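PDB 4A9V: PHOX from Pseudomonas fluorescens, which is an alkaline phosphatase that hydrolyses phosphate monoesters, using a complex cofactor of two oxo-bridged irons and calcium ions. Local coordinates for residues C192-T197 / R269-A275; E293-Y299 / A371-S376; K423-G427 / D502-M506. All blocks are in the same frame, centred on the assembly; numbering follows the deposited sequence.

In the fold
From the N terminus, the chain enters contact 1 at the end of strand 189-193, and residues 269-275 return to close a loop of 71 residues. Contact 2 then joins the start of strand 296-303 to helix 371-377, closing another of 71, and contact 3 closes one of 74 by bringing the loop ahead of strand 428-434 against that ahead of strand 510-514. The three close in series, with no nesting or crossing. Contact 1 builds part of the metal site near the centre of the beta-propeller. Contact 2 lies beside it, joined by the K271-E293 salt bridge and by F270 packing on Y299. Contact 3 stands apart, centred about 25 Å from the centres of both.

Contact 1 (C192-T197 / R269-A275); sequences CEENFT and RFKHENA. With CA (calcium ion), chain Q; FEO (mu-oxo-diiron), chain S.
The F196 ring is met at its edge by R269, whose NH2 lies 3.6 Å from F196 CZ with the guanidinium turned 64° from the ring, while T197 CG2 sits over one face toward the rim; I369 takes up the polar end of R269. Within 269-275, CE1 of F270 and CE1 of H272 each sit over the outer part of the other ring, and E193 O approaches the imidazole at its edge. The segments meet near the centre of the PhoX beta-propeller, where E194 and E273 of the iron-calcium site run side by side toward the metals, carboxylates 87° apart. E194 spans both irons, OE1 binding FE1 at 2.0 Å and OE2 binding FE2 at 2.1 Å. The chain of E273 instead bends at chi2 (93°), so that OE1 binds FE2 and OE2 reaches the calcium at 2.3 Å. The shared iron probably offsets the repulsion between E194 OE2 and E273 OE1, 2.9 Å apart. E90, C179 and two waters complete FE1 beside the oxo bridge, D292 and E387 complete FE2, and E387 and D479 join the calcium site.

Behind this shell, K271 CG rests 3.2 Å from E194 O, and its extended chain carries NZ to T197 OG1, a 3.1 Å hydrogen bond. NZ also donates to a water bonded to N195 OD1, with Y216 and E293 as further partners. A leucine at K271 would probably leave T197 OG1 and that water without their donor and E293 without a countercharge. Beside a weak bond from H272 N to E193 O, C192 CB presses on E273 O at 3.2 Å.

Contact 2 (E293-Y299 / A371-S376); sequences ERGEFIY and ARLAAS
E293 OE1 is gripped end-on by both terminal nitrogens of R372, at 2.9 Å from NH2 and 3.0 Å from NH1, and K271 NZ adds a further salt bridge to the same oxygen. The oxygen lies in the guanidinium plane, yet both arginine N-H groups come to it from the same face of the carboxylate, whose plane stands 71° from that of the arginine. E296 approaches differently: its carboxylate stacks over one face of the guanidinium, the planes only 12° apart, with OE2 3.6 Å from NH1. That pair is an attraction of charges, since no N-H points at the oxygen. The chain of E296 bends at chi2 (-69°), folding its carboxylate over the arginine; R215 forms a second salt bridge to OE2, and D291 takes R372 NE. A type II turn from E293 to E296 puts both glutamates within range of one arginine.

Alongside the charges, A375 CB presses on F297 at CD2, 3.3 Å away, while S376 OG and R372 O lie at the edge of that ring. S376 OG is itself held by R215. Y299 brings its hydroxyl down on the helix backbone, with OH 3.6 Å from R372 CA, and touches A375 CB as well. The result is a three-residue salt-bridge network beside a small apolar seam, by which helix 371-377 is packed on strand 296-303 of an antiparallel propeller sheet.

Contact 3 (K423-G427 / D502-M506); sequences KNVYG and DFAGM
The Y426 hydroxyl donates to the main-chain oxygen of D502, OH to O 2.7 Å, only slightly tilted from the carbonyl plane. The acceptor lies at the edge of the tyrosine ring, and D502 CB comes within 3.3 Å of OH. Y426 CE1 also meets F503 CE1 at 3.8 Å, the two ring planes standing at 67° in an oblique pairing. The M506 chain is extended (chi2 174°), which carries its methyl CE to 3.9 Å from Y426 CE1, so the tyrosine has both F503 and M506 beside that carbon. V425 bridges the two segments: its CG2 sits over the centre of the Y426 ring and also lies 3.7 Å from D502 OD2, while V425 O faces the edge of the F503 ring. D502 CB in turn lies over the centre of one face of F503.

The joint is loop against loop, between two connections of the beta-propeller, the one leading into strand 428-434 and the one leading into strand 510-514. Each is shaped by a local turn. F503 to M506 form a type II turn, closed by M506 N to F503 O, with G505 at a position whose backbone angles call for glycine. On the other side N424 makes an Asx turn and the longer Asx motif, its OD1 accepting from Y426 N at 3.2 Å and, nearly straight at 168°, from G427 N at 3.0 Å; both donors reach it from one face of the amide plane. Farther out, N424 ND2 is held by Q428 and D384, D502 OD1 is bonded to H458 NE2, and N454 ND2 gives its hydrogens to D502 O and A504 O.

Contact 1 (C192-T197 / R269-A275)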
loop_
_atom_site.group_PDB
_atom_site.type_symbol
_atom_site.label_atom_id
_atom_site.label_comp_id
_atom_site.label_asym_id
_atom_site.label_seq_id
_atom_site.Cartn_x
_atom_site.Cartn_y
_atom_site.Cartn_z
ATOM N N CYS A 192 5.521 -0.047 -3.801
ATOM C CA CYS A 192 5.443 -1.447 -3.422
ATOM C C CYS A 192 4.562 -2.216 -4.398
ATOM O O CYS A 192 3.392 -1.885 -4.574
ATOM C CB CYS A 192 4.848 -1.546 -2.026
ATOM S SG CYS A 192 5.971 -0.949 -0.755
ATOM N N GLU A 193 5.119 -3.249 -5.022
ATOM C CA GLU A 193 4.378 -4.109 -5.942
ATOM C C GLU A 193 3.672 -5.196 -5.144
ATOM O O GLU A 193 4.320 -5.998 -4.476
ATOM C CB GLU A 193 5.345 -4.730 -6.958
ATOM C CG GLU A 193 5.995 -3.682 -7.842
ATOM C CD GLU A 193 7.188 -4.163 -8.656
ATOM O OE1 GLU A 193 7.680 -5.300 -8.472
ATOM O OE2 GLU A 193 7.644 -3.366 -9.510
ATOM N N GLU A 194 2.342 -5.204 -5.206
ATOM C CA GLU A 194 1.524 -6.083 -4.361
ATOM C C GLU A 194 0.963 -7.252 -5.189
ATOM O O GLU A 194 1.633 -8.266 -5.332
ATOM C CB GLU A 194 0.416 -5.288 -3.641
ATOM C CG GLU A 194 -0.419 -6.132 -2.685
ATOM C CD GLU A 194 -1.678 -5.435 -2.222
ATOM O OE1 GLU A 194 -2.221 -4.609 -2.989
ATOM O OE2 GLU A 194 -2.162 -5.777 -1.127
ATOM N N ASN A 195 -0.195 -7.087 -5.825
ATOM C CA ASN A 195 -0.858 -8.206 -6.510
ATOM C C ASN A 195 -0.364 -8.394 -7.943
ATOM O O ASN A 195 -1.140 -8.590 -8.891
ATOM C CB ASN A 195 -2.368 -8.029 -6.461
ATOM C CG ASN A 195 -2.912 -8.228 -5.064
ATOM O OD1 ASN A 195 -2.645 -9.253 -4.432
ATOM N ND2 ASN A 195 -3.578 -7.218 -4.534
ATOM N N PHE A 196 0.954 -8.427 -8.078
ATOM C CA PHE A 196 1.585 -8.519 -9.385
ATOM C C PHE A 196 1.250 -9.830 -10.090
ATOM O O PHE A 196 1.162 -9.879 -11.312
ATOM C CB PHE A 196 3.105 -8.341 -9.275
ATOM C CG PHE A 196 3.808 -9.474 -8.579
ATOM C CD1 PHE A 196 3.907 -9.522 -7.200
ATOM C CD2 PHE A 196 4.418 -10.470 -9.316
ATOM C CE1 PHE A 196 4.548 -10.578 -6.576
ATOM C CE2 PHE A 196 5.052 -11.527 -8.698
ATOM C CZ PHE A 196 5.134 -11.578 -7.326
ATOM N N THR A 197 1.074 -10.894 -9.315
ATOM C CA THR A 197 0.817 -12.216 -9.871
ATOM C C THR A 197 -0.499 -12.270 -10.634
ATOM O O THR A 197 -0.642 -13.080 -11.547
ATOM C CB THR A 197 0.800 -13.286 -8.765
ATOM O OG1 THR A 197 -0.110 -12.886 -7.738
ATOM C CG2 THR A 197 2.177 -13.458 -8.154
ATOM N N ARG A 269 11.011 -10.418 -2.114
ATOM C CA ARG A 269 9.919 -10.491 -3.078
ATOM C C ARG A 269 8.697 -11.123 -2.426
ATOM O O ARG A 269 8.776 -12.230 -1.883
ATOM C CB ARG A 269 10.345 -11.317 -4.299
ATOM C CG ARG A 269 9.221 -11.573 -5.286
ATOM C CD ARG A 269 9.772 -12.142 -6.577
ATOM N NE ARG A 269 8.733 -12.715 -7.424
ATOM C CZ ARG A 269 8.277 -13.958 -7.325
ATOM N NH1 ARG A 269 8.733 -14.778 -6.391
ATOM N NH2 ARG A 269 7.304 -14.359 -8.126
ATOM N N PHE A 270 7.580 -10.405 -2.465
ATOM C CA PHE A 270 6.300 -10.837 -1.918
ATOM C C PHE A 270 5.275 -9.770 -2.321
ATOM O O PHE A 270 5.568 -8.938 -3.182
ATOM C CB PHE A 270 6.354 -11.122 -0.387
ATOM C CG PHE A 270 6.982 -10.028 0.452
ATOM C CD1 PHE A 270 6.206 -9.011 0.990
ATOM C CD2 PHE A 270 8.291 -10.156 0.898
ATOM C CE1 PHE A 270 6.746 -8.096 1.872
ATOM C CE2 PHE A 270 8.834 -9.248 1.778
ATOM C CZ PHE A 270 8.057 -8.236 2.290
ATOM N N LYS A 271 4.047 -9.876 -1.826
ATOM C CA LYS A 271 2.994 -8.961 -2.241
ATOM C C LYS A 271 2.996 -7.737 -1.315
ATOM O O LYS A 271 2.250 -7.653 -0.338
ATOM C CB LYS A 271 1.652 -9.689 -2.313
ATOM C CG LYS A 271 1.711 -10.813 -3.323
ATOM C CD LYS A 271 0.390 -11.506 -3.590
ATOM C CE LYS A 271 0.629 -12.720 -4.471
ATOM N NZ LYS A 271 -0.607 -13.505 -4.724
ATOM N N HIS A 272 3.964 -6.859 -1.568
ATOM C CA HIS A 272 4.258 -5.740 -0.677
ATOM C C HIS A 272 3.107 -4.770 -0.610
ATOM O O HIS A 272 2.692 -4.238 -1.639
ATOM C CB HIS A 272 5.467 -4.975 -1.201
ATOM C CG HIS A 272 6.769 -5.713 -1.080
ATOM N ND1 HIS A 272 7.548 -5.617 0.022
ATOM C CD2 HIS A 272 7.458 -6.507 -1.980
ATOM C CE1 HIS A 272 8.668 -6.327 -0.163
ATOM N NE2 HIS A 272 8.617 -6.873 -1.380
ATOM N N GLU A 273 2.697 -4.403 0.603
ATOM C CA GLU A 273 1.713 -3.338 0.791
ATOM C C GLU A 273 2.413 -1.981 0.887
ATOM O O GLU A 273 2.355 -1.186 -0.047
ATOM C CB GLU A 273 0.848 -3.590 2.016
ATOM C CG GLU A 273 -0.251 -2.547 2.166
ATOM C CD GLU A 273 -1.568 -2.949 1.534
ATOM O OE1 GLU A 273 -1.730 -4.159 1.230
ATOM O OE2 GLU A 273 -2.442 -2.057 1.384
ATOM N N ASN A 274 3.067 -1.700 2.014
ATOM C CA ASN A 274 3.832 -0.460 2.164
ATOM C C ASN A 274 5.206 -0.727 2.765
ATOM O O ASN A 274 5.620 -1.868 2.953
ATOM C CB ASN A 274 3.038 0.651 2.906
ATOM C CG ASN A 274 3.243 0.648 4.414
ATOM O OD1 ASN A 274 3.402 -0.401 5.041
ATOM N ND2 ASN A 274 3.098 1.822 5.023
ATOM N N ALA A 275 5.947 0.353 2.982
ATOM C CA ALA A 275 7.327 0.272 3.432
ATOM C C ALA A 275 7.553 1.393 4.442
ATOM O O ALA A 275 7.602 2.564 4.086
ATOM C CB ALA A 275 8.271 0.411 2.246
HETATM CA CA CA Q . -4.551 -1.544 0.588
HETATM FE FE1 FEO S . -3.296 -2.926 -2.561
HETATM FE FE2 FEO S . -3.359 -4.889 0.304
HETATM O O FEO S . -4.016 -3.471 -0.830
HETATM O O HOH W 1 -2.507 -11.730 -5.758
HETATM O O HOH W 2 -4.514 -1.175 -2.222
HETATM O O HOH W 3 -3.008 0.298 -0.151
HETATM O O HOH W 4 -5.908 0.535 0.399
HETATM O O HOH W 5 -6.684 -2.505 -0.610
HETATM O O HOH W 6 -5.183 -4.009 -3.205
#

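Contact 2 (E293-Y299 / A371-S376)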
loop_
_atom_site.group_PDB
_atom_site.type_symbol
_atom_site.label_atom_id
_atom_site.label_comp_id
_atom_site.label_asym_id
_atom_site.label_seq_id
_atom_site.Cartn_x
_atom_site.Cartn_y
_atom_site.Cartn_z
ATOM N N GLU A 293 -1.588 -11.091 2.059
ATOM C CA GLU A 293 -2.343 -12.258 1.651
ATOM C C GLU A 293 -2.710 -13.008 2.923
ATOM O O GLU A 293 -2.010 -12.903 3.932
ATOM C CB GLU A 293 -1.504 -13.119 0.704
ATOM C CG GLU A 293 -2.263 -14.284 0.099
ATOM C CD GLU A 293 -1.539 -14.954 -1.055
ATOM O OE1 GLU A 293 -0.787 -14.291 -1.800
ATOM O OE2 GLU A 293 -1.771 -16.167 -1.243
ATOM N N ARG A 294 -3.846 -13.698 2.904
ATOM C CA ARG A 294 -4.289 -14.438 4.080
ATOM C C ARG A 294 -3.199 -15.424 4.480
ATOM O O ARG A 294 -2.777 -16.243 3.674
ATOM C CB ARG A 294 -5.584 -15.196 3.798
ATOM C CG ARG A 294 -6.793 -14.305 3.603
ATOM C CD ARG A 294 -8.036 -15.136 3.336
ATOM N NE ARG A 294 -8.255 -15.344 1.913
ATOM C CZ ARG A 294 -8.946 -14.514 1.143
ATOM N NH1 ARG A 294 -9.524 -13.444 1.677
ATOM N NH2 ARG A 294 -8.889 -14.644 -0.173
ATOM N N GLY A 295 -2.773 -15.367 5.735
ATOM C CA GLY A 295 -1.806 -16.314 6.252
ATOM C C GLY A 295 -0.353 -16.048 5.893
ATOM O O GLY A 295 0.495 -16.906 6.138
ATOM N N GLU A 296 -0.047 -14.854 5.378
ATOM C CA GLU A 296 1.343 -14.487 5.086
ATOM C C GLU A 296 1.902 -13.568 6.187
ATOM O O GLU A 296 1.331 -13.477 7.282
ATOM C CB GLU A 296 1.466 -13.883 3.684
ATOM C CG GLU A 296 1.199 -14.885 2.566
ATOM C CD GLU A 296 2.253 -15.973 2.385
ATOM O OE1 GLU A 296 3.334 -15.951 3.012
ATOM O OE2 GLU A 296 2.019 -16.840 1.519
ATOM N N PHE A 297 3.104 -13.033 5.972
ATOM C CA PHE A 297 3.954 -12.596 7.068
ATOM C C PHE A 297 4.234 -11.089 7.087
ATOM O O PHE A 297 3.940 -10.349 6.135
ATOM C CB PHE A 297 5.280 -13.353 7.035
ATOM C CG PHE A 297 5.126 -14.849 6.916
ATOM C CD1 PHE A 297 4.290 -15.541 7.776
ATOM C CD2 PHE A 297 5.855 -15.570 5.977
ATOM C CE1 PHE A 297 4.208 -16.920 7.725
ATOM C CE2 PHE A 297 5.738 -16.950 5.892
ATOM C CZ PHE A 297 4.900 -17.621 6.759
ATOM N N ILE A 298 4.837 -10.655 8.193
ATOM C CA ILE A 298 5.370 -9.305 8.370
ATOM C C ILE A 298 6.896 -9.376 8.412
ATOM O O ILE A 298 7.472 -10.223 9.094
ATOM C CB ILE A 298 4.831 -8.680 9.674
ATOM C CG1 ILE A 298 3.311 -8.507 9.584
ATOM C CG2 ILE A 298 5.515 -7.347 9.957
ATOM C CD1 ILE A 298 2.640 -8.213 10.907
ATOM N N TYR A 299 7.530 -8.464 7.678
ATOM C CA TYR A 299 8.975 -8.456 7.451
ATOM C C TYR A 299 9.608 -7.143 7.930
ATOM O O TYR A 299 8.929 -6.133 8.136
ATOM C CB TYR A 299 9.292 -8.653 5.961
ATOM C CG TYR A 299 8.821 -9.968 5.384
ATOM C CD1 TYR A 299 7.492 -10.152 5.007
ATOM C CD2 TYR A 299 9.718 -10.996 5.122
ATOM C CE1 TYR A 299 7.067 -11.343 4.443
ATOM C CE2 TYR A 299 9.305 -12.176 4.530
ATOM C CZ TYR A 299 7.984 -12.349 4.202
ATOM O OH TYR A 299 7.610 -13.537 3.615
ATOM N N ALA A 371 11.224 -15.276 -0.795
ATOM C CA ALA A 371 11.197 -14.898 0.610
ATOM C C ALA A 371 10.058 -15.575 1.373
ATOM O O ALA A 371 10.228 -15.925 2.536
ATOM C CB ALA A 371 11.113 -13.394 0.743
ATOM N N ARG A 372 8.896 -15.749 0.742
ATOM C CA ARG A 372 7.783 -16.405 1.420
ATOM C C ARG A 372 8.192 -17.802 1.880
ATOM O O ARG A 372 7.817 -18.243 2.967
ATOM C CB ARG A 372 6.575 -16.516 0.490
ATOM C CG ARG A 372 5.799 -15.224 0.297
ATOM C CD ARG A 372 4.543 -15.461 -0.523
ATOM N NE ARG A 372 3.670 -14.304 -0.496
ATOM C CZ ARG A 372 2.454 -14.274 -1.018
ATOM N NH1 ARG A 372 1.984 -15.305 -1.713
ATOM N NH2 ARG A 372 1.693 -13.217 -0.806
ATOM N N LEU A 373 8.841 -18.548 0.993
ATOM C CA LEU A 373 9.246 -19.914 1.292
ATOM C C LEU A 373 10.297 -19.936 2.388
ATOM O O LEU A 373 10.281 -20.801 3.250
ATOM C CB LEU A 373 9.781 -20.604 0.037
ATOM C CG LEU A 373 8.710 -20.921 -1.003
ATOM C CD1 LEU A 373 9.353 -21.566 -2.221
ATOM C CD2 LEU A 373 7.648 -21.844 -0.428
ATOM N N ALA A 374 11.237 -18.998 2.340
ATOM C CA ALA A 374 12.280 -18.936 3.358
ATOM C C ALA A 374 11.671 -18.613 4.725
ATOM O O ALA A 374 12.053 -19.193 5.745
ATOM C CB ALA A 374 13.330 -17.902 2.974
ATOM N N ALA A 375 10.702 -17.702 4.746
ATOM C CA ALA A 375 10.049 -17.320 5.988
ATOM C C ALA A 375 9.252 -18.489 6.590
ATOM O O ALA A 375 9.187 -18.643 7.808
ATOM C CB ALA A 375 9.151 -16.118 5.749
ATOM N N SER A 376 8.670 -19.334 5.748
ATOM C CA SER A 376 8.025 -20.538 6.254
ATOM C C SER A 376 9.037 -21.486 6.894
ATOM O O SER A 376 8.773 -22.067 7.940
ATOM C CB SER A 376 7.260 -21.257 5.145
ATOM O OG SER A 376 6.121 -20.516 4.738
#

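Contact 3 (K423-G427 / D502-M506)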
loop_
_atom_site.group_PDB
_atom_site.type_symbol
_atom_site.label_atom_id
_atom_site.label_comp_id
_atom_site.label_asym_id
_atom_site.label_seq_id
_atom_site.Cartn_x
_atom_site.Cartn_y
_atom_site.Cartn_z
ATOM N N LYS A 423 -12.559 -16.974 11.145
ATOM C CA LYS A 423 -13.506 -16.443 10.167
ATOM C C LYS A 423 -13.633 -14.923 10.352
ATOM O O LYS A 423 -14.721 -14.372 10.516
ATOM C CB LYS A 423 -14.860 -17.146 10.286
ATOM C CG LYS A 423 -14.771 -18.638 10.028
ATOM C CD LYS A 423 -16.096 -19.351 10.255
ATOM C CE LYS A 423 -15.941 -20.860 10.120
ATOM N NZ LYS A 423 -17.194 -21.597 10.449
ATOM N N ASN A 424 -12.488 -14.255 10.326
ATOM C CA ASN A 424 -12.372 -12.865 10.719
ATOM C C ASN A 424 -12.766 -11.945 9.561
ATOM O O ASN A 424 -12.061 -11.855 8.557
ATOM C CB ASN A 424 -10.917 -12.626 11.122
ATOM C CG ASN A 424 -10.606 -11.174 11.416
ATOM O OD1 ASN A 424 -11.496 -10.377 11.726
ATOM N ND2 ASN A 424 -9.316 -10.841 11.405
ATOM N N VAL A 425 -13.939 -11.327 9.675
ATOM C CA VAL A 425 -14.437 -10.450 8.626
ATOM C C VAL A 425 -14.181 -8.968 8.892
ATOM O O VAL A 425 -14.448 -8.138 8.023
ATOM C CB VAL A 425 -15.938 -10.687 8.343
ATOM C CG1 VAL A 425 -16.190 -12.147 7.996
ATOM C CG2 VAL A 425 -16.802 -10.249 9.515
ATOM N N TYR A 426 -13.678 -8.634 10.081
ATOM C CA TYR A 426 -13.571 -7.230 10.486
ATOM C C TYR A 426 -12.151 -6.674 10.546
ATOM O O TYR A 426 -11.956 -5.484 10.326
ATOM C CB TYR A 426 -14.240 -6.994 11.836
ATOM C CG TYR A 426 -15.724 -7.281 11.849
ATOM C CD1 TYR A 426 -16.615 -6.468 11.165
ATOM C CD2 TYR A 426 -16.243 -8.326 12.609
ATOM C CE1 TYR A 426 -17.980 -6.709 11.209
ATOM C CE2 TYR A 426 -17.606 -8.559 12.675
ATOM C CZ TYR A 426 -18.470 -7.733 12.000
ATOM O OH TYR A 426 -19.822 -8.001 12.072
ATOM N N GLY A 427 -11.193 -7.497 10.966
ATOM C CA GLY A 427 -9.812 -7.047 11.108
ATOM C C GLY A 427 -9.464 -6.452 12.461
ATOM O O GLY A 427 -10.280 -6.396 13.389
ATOM N N ASP A 502 -23.392 -8.391 8.601
ATOM C CA ASP A 502 -22.298 -8.175 9.551
ATOM C C ASP A 502 -21.850 -6.714 9.567
ATOM O O ASP A 502 -21.177 -6.276 10.497
ATOM C CB ASP A 502 -21.093 -9.059 9.218
ATOM C CG ASP A 502 -21.232 -10.480 9.732
ATOM O OD1 ASP A 502 -22.104 -10.741 10.589
ATOM O OD2 ASP A 502 -20.365 -11.308 9.381
ATOM N N PHE A 503 -22.226 -5.963 8.537
ATOM C CA PHE A 503 -21.712 -4.613 8.341
ATOM C C PHE A 503 -22.826 -3.577 8.459
ATOM O O PHE A 503 -22.619 -2.405 8.169
ATOM C CB PHE A 503 -21.020 -4.521 6.981
ATOM C CG PHE A 503 -20.024 -5.622 6.747
ATOM C CD1 PHE A 503 -18.846 -5.656 7.476
ATOM C CD2 PHE A 503 -20.369 -6.736 5.997
ATOM C CE1 PHE A 503 -17.981 -6.730 7.372
ATOM C CE2 PHE A 503 -19.507 -7.810 5.885
ATOM C CZ PHE A 503 -18.323 -7.823 6.599
ATOM N N ALA A 504 -23.964 -3.983 9.012
ATOM C CA ALA A 504 -25.079 -3.054 9.194
ATOM C C ALA A 504 -24.640 -1.890 10.071
ATOM O O ALA A 504 -24.174 -2.093 11.191
ATOM C CB ALA A 504 -26.275 -3.766 9.809
ATOM N N GLY A 505 -24.825 -0.673 9.566
ATOM C CA GLY A 505 -24.482 0.526 10.314
ATOM C C GLY A 505 -23.111 1.103 10.010
ATOM O O GLY A 505 -22.764 2.164 10.520
ATOM N N MET A 506 -22.312 0.399 9.216
ATOM C CA MET A 506 -20.955 0.862 8.928
ATOM C C MET A 506 -20.859 1.780 7.710
ATOM O O MET A 506 -19.891 2.522 7.566
ATOM C CB MET A 506 -20.021 -0.327 8.766
ATOM C CG MET A 506 -19.797 -1.036 10.085
ATOM S SD MET A 506 -18.831 -2.543 9.907
ATOM C CE MET A 506 -18.518 -2.905 11.633
#